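PDB 5Z3E: isomaltose glucohydrolase from Kribbella flavida, which hydrolyses the alpha-1,6-glucosidic linkage of isomaltose from its non-reducing end, releasing beta-D-glucose and D-glucose during intracellular breakdown of a cyclic tetrasaccharide made from starch. Local coordinates for residues 57-62 and 91-96; 76-81 and 154-159. The protein carries 1 engineered substitution. All coordinates share one frame; numbering follows the deposited sequence.

Contact 1: residues 57-62 and 91-96; sequences GAYPAA and ASAGRF
The phenol ring of Y59 lies beside the F96 ring, nearly parallel at 19° but displaced, so that little of one ring lies over the other, their centroids 5.1 Å apart. The contact fixes the loop after helix 32-52 to helix 90-105, within the (alpha/alpha)6 barrel known for glycoside hydrolase family 15. Y59 CE2 comes within 3.5 Å of F96 CB, and Y59 CD2 lies as near to F96 CD1. F96 directs CG anti to its backbone N (chi1 172°), which brings the ring alongside the loop, where G57 O meets its edge in the ring plane. At the far end of the phenol, Y59 OH donates a hydrogen bond of 2.8 Å to S92 OG, which lies near the tyrosine ring plane. S92 OG is also hydrogen-bonded to Q53 OE1, so this buried hydroxyl has two partners. R95 presents one face of its guanidinium to G57 N while NH2 bonds to A55 O. G57 adopts a positive phi, and a side chain on it would strike the helix. Two weak CH···O contacts join the backbones here: G57 CA to R95 O at 3.5 Å, and F96 CA to G57 O at 3.3 Å.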
# COMPACT_ATOMS: atom_id res chain seq x y z
N GLY A 57 13.23 -1.52 13.88
CA GLY A 57 11.99 -2.12 13.47
C GLY A 57 11.48 -1.72 12.10
O GLY A 57 10.67 -2.44 11.51
N ALA A 58 11.92 -0.57 11.58
CA ALA A 58 11.39 -0.13 10.30
C ALA A 58 11.78 -1.10 9.19
O ALA A 58 12.88 -1.65 9.18
CB ALA A 58 11.96 1.26 9.90
N TYR A 59 10.89 -1.27 8.22
CA TYR A 59 11.26 -1.92 6.96
C TYR A 59 11.71 -0.83 5.99
O TYR A 59 10.96 0.09 5.71
CB TYR A 59 10.11 -2.70 6.33
CG TYR A 59 9.63 -3.90 7.13
CD1 TYR A 59 10.48 -4.94 7.46
CD2 TYR A 59 8.30 -4.00 7.51
CE1 TYR A 59 10.02 -6.04 8.16
CE2 TYR A 59 7.83 -5.10 8.19
CZ TYR A 59 8.69 -6.12 8.53
OH TYR A 59 8.17 -7.19 9.22
N PRO A 60 12.93 -0.93 5.44
CA PRO A 60 13.32 0.02 4.39
C PRO A 60 12.54 -0.28 3.13
O PRO A 60 12.12 -1.39 2.88
CB PRO A 60 14.80 -0.28 4.20
CG PRO A 60 14.90 -1.76 4.49
CD PRO A 60 13.96 -1.98 5.66
N ALA A 61 12.39 0.72 2.28
CA ALA A 61 11.73 0.47 1.00
C ALA A 61 12.65 -0.29 0.06
O ALA A 61 12.20 -1.22 -0.65
CB ALA A 61 11.30 1.78 0.36
N ALA A 62 13.89 0.16 -0.02
CA ALA A 62 14.78 -0.30 -1.10
C ALA A 62 16.20 -0.02 -0.64
O ALA A 62 16.74 1.06 -0.90
CB ALA A 62 14.48 0.45 -2.37
N ALA A 91 7.35 -11.93 15.37
CA ALA A 91 8.32 -11.04 15.96
C ALA A 91 8.67 -9.90 15.01
O ALA A 91 8.65 -8.74 15.40
CB ALA A 91 9.59 -11.81 16.37
N SER A 92 8.99 -10.22 13.75
CA SER A 92 9.40 -9.18 12.82
C SER A 92 8.27 -8.19 12.57
O SER A 92 8.48 -6.97 12.59
CB SER A 92 9.84 -9.81 11.49
OG SER A 92 10.04 -8.82 10.50
N ALA A 93 7.07 -8.70 12.30
CA ALA A 93 5.94 -7.80 12.06
C ALA A 93 5.70 -6.92 13.28
O ALA A 93 5.44 -5.72 13.14
CB ALA A 93 4.70 -8.61 11.69
N GLY A 94 5.76 -7.50 14.47
CA GLY A 94 5.55 -6.72 15.67
C GLY A 94 6.55 -5.62 15.86
O GLY A 94 6.21 -4.55 16.38
N ARG A 95 7.80 -5.86 15.48
CA ARG A 95 8.82 -4.83 15.59
C ARG A 95 8.54 -3.67 14.62
O ARG A 95 8.83 -2.51 14.96
CB ARG A 95 10.22 -5.36 15.40
CG ARG A 95 10.65 -6.31 16.55
CD ARG A 95 12.14 -6.21 16.85
NE ARG A 95 12.42 -4.92 17.39
CZ ARG A 95 13.59 -4.21 17.07
NH1 ARG A 95 13.74 -3.03 17.55
NH2 ARG A 95 14.53 -4.75 16.27
N PHE A 96 8.02 -3.97 13.43
CA PHE A 96 7.59 -2.90 12.54
C PHE A 96 6.47 -2.08 13.18
O PHE A 96 6.52 -0.85 13.18
CB PHE A 96 7.14 -3.47 11.19
CG PHE A 96 6.52 -2.43 10.31
CD1 PHE A 96 7.31 -1.48 9.69
CD2 PHE A 96 5.15 -2.38 10.15
CE1 PHE A 96 6.72 -0.50 8.91
CE2 PHE A 96 4.59 -1.40 9.37
CZ PHE A 96 5.37 -0.47 8.76

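Contact 2: residues 76-81 and 154-159; sequences DGSFTA and GMWLWS
F79 turns CG anti to its own carbonyl carbon (chi1 -79°), while W158 across the contact sets CG anti to its backbone N; together these torsions carry the phenyl ring to the six-membered ring of the indole. The rings meet obliquely, planes at 55° and F79 CE1 3.8 Å from W158 CH2. M155, extended beyond CG, also reaches the phenyl ring and, in one of its two deposited conformers, makes an oblique Met-aromatic contact, SD lying 3.4 Å from F79 CE2. Helices 74-87 and 151-167 run nearly parallel here, at 17°, with axes 8.7 Å apart, as expected of neighbouring inner helices of the (alpha/alpha)6 barrel. Small residues permit that spacing: S78 CB packs 3.8 Å from S159 CB. S78 OG sits 3.2 Å from W156 CA, at the edge of the indole and in its plane, but its hydrogen bond goes back to L74 O in its own helix. W156 NE1 is held by H97 ND1 of helix 90-105. F79 also meets the W383 ring, bringing helix 382-394 against the same side chain. Cutting F79 back to an alanine is likely to leave a gap between W158, M155 and W383 and let the methionine chain turn more freely. M155 touches W196, and its side chain is about 10 Å from that of D195, the predicted proton acceptor. Cohesion between the two segments therefore rests mainly on aromatic, sulfur and aliphatic packing, with the S78 hydroxyl satisfied within its own helix.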
# COMPACT_ATOMS: atom_id res chain seq x y z
N ASP A 76 4.71 1.11 1.85
CA ASP A 76 5.52 -0.08 1.58
C ASP A 76 5.60 -0.95 2.82
O ASP A 76 5.50 -2.17 2.76
CB ASP A 76 6.95 0.30 1.18
CG ASP A 76 7.06 1.10 -0.10
OD1 ASP A 76 6.33 2.11 -0.19
OD2 ASP A 76 7.88 0.72 -0.97
N GLY A 77 5.83 -0.31 3.97
CA GLY A 77 6.07 -1.06 5.18
C GLY A 77 4.86 -1.83 5.67
O GLY A 77 5.01 -2.94 6.18
N SER A 78 3.67 -1.26 5.50
CA SER A 78 2.46 -1.92 5.96
C SER A 78 2.13 -3.17 5.13
O SER A 78 1.78 -4.21 5.67
CB SER A 78 1.29 -0.95 5.93
OG SER A 78 1.44 0.07 6.91
N PHE A 79 2.27 -3.07 3.80
CA PHE A 79 2.08 -4.26 2.98
C PHE A 79 3.17 -5.29 3.24
O PHE A 79 2.91 -6.49 3.26
CB PHE A 79 1.99 -3.91 1.50
CG PHE A 79 0.66 -3.38 1.07
CD1 PHE A 79 -0.46 -4.20 1.03
CD2 PHE A 79 0.52 -2.09 0.60
CE1 PHE A 79 -1.69 -3.72 0.59
CE2 PHE A 79 -0.68 -1.64 0.10
CZ PHE A 79 -1.80 -2.44 0.15
N THR A 80 4.41 -4.84 3.43
CA THR A 80 5.50 -5.72 3.79
C THR A 80 5.16 -6.46 5.07
O THR A 80 5.29 -7.69 5.17
CB THR A 80 6.83 -4.95 3.88
OG1 THR A 80 7.14 -4.37 2.61
CG2 THR A 80 7.98 -5.83 4.27
N ALA A 81 4.72 -5.71 6.09
CA ALA A 81 4.37 -6.28 7.37
C ALA A 81 3.25 -7.29 7.27
O ALA A 81 3.24 -8.29 7.98
CB ALA A 81 3.99 -5.18 8.35
N GLY A 154 -3.56 5.37 6.68
CA GLY A 154 -4.68 4.45 6.57
C GLY A 154 -4.22 3.01 6.43
O GLY A 154 -4.78 2.09 7.05
N MET A 155 -3.21 2.77 5.60
CA MET A 155 -2.68 1.44 5.44
C MET A 155 -2.16 0.90 6.75
O MET A 155 -2.34 -0.28 7.06
CB MET A 155 -1.59 1.41 4.38
CG MET A 155 -2.07 1.86 3.03
SD MET A 155 -0.96 1.31 1.76
CE MET A 155 -1.58 2.17 0.33
N TRP A 156 -1.48 1.73 7.55
CA TRP A 156 -0.93 1.22 8.79
C TRP A 156 -2.04 0.74 9.72
O TRP A 156 -1.95 -0.33 10.32
CB TRP A 156 -0.04 2.24 9.50
CG TRP A 156 0.53 1.61 10.74
CD1 TRP A 156 1.31 0.51 10.78
CD2 TRP A 156 0.23 1.93 12.10
NE1 TRP A 156 1.56 0.13 12.07
CE2 TRP A 156 0.90 0.98 12.90
CE3 TRP A 156 -0.53 2.93 12.73
CZ2 TRP A 156 0.87 1.03 14.30
CZ3 TRP A 156 -0.56 2.96 14.11
CH2 TRP A 156 0.14 2.01 14.88
N LEU A 157 -3.11 1.53 9.85
CA LEU A 157 -4.23 1.11 10.68
C LEU A 157 -4.76 -0.24 10.23
O LEU A 157 -5.02 -1.14 11.05
CB LEU A 157 -5.34 2.15 10.64
CG LEU A 157 -5.03 3.47 11.35
CD1 LEU A 157 -6.23 4.39 11.19
CD2 LEU A 157 -4.71 3.28 12.82
N TRP A 158 -4.99 -0.40 8.93
CA TRP A 158 -5.42 -1.69 8.40
C TRP A 158 -4.45 -2.79 8.78
O TRP A 158 -4.83 -3.88 9.24
CB TRP A 158 -5.61 -1.59 6.87
CG TRP A 158 -5.60 -2.92 6.18
CD1 TRP A 158 -6.59 -3.85 6.14
CD2 TRP A 158 -4.48 -3.50 5.48
NE1 TRP A 158 -6.15 -4.97 5.46
CE2 TRP A 158 -4.87 -4.77 5.05
CE3 TRP A 158 -3.20 -3.05 5.15
CZ2 TRP A 158 -4.01 -5.61 4.31
CZ3 TRP A 158 -2.36 -3.85 4.42
CH2 TRP A 158 -2.78 -5.12 4.00
N SER A 159 -3.16 -2.54 8.58
CA SER A 159 -2.14 -3.56 8.80
C SER A 159 -2.07 -4.00 10.26
O SER A 159 -2.01 -5.20 10.55
CB SER A 159 -0.80 -3.03 8.31
OG SER A 159 0.27 -3.87 8.63

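From the N terminus the chain leaves helix 32-52 and enters the loop 57-62, the first side of contact 1. It then passes through 76-81, on helix 74-87, before 91-96 on helix 90-105 closes contact 1 over 28 intervening residues. Contact 2 closes much later, across 72 residues, when 154-159 on helix 151-167 meets 76-81. The segments alternate, so the two closures cross rather than nest. They also touch, with centres 11 Å apart: F96 of contact 1 packs on G77 and A81 of contact 2, and Y59 on T80. Helix 74-87 thus joins the loop and helix 90-105 to helix 151-167.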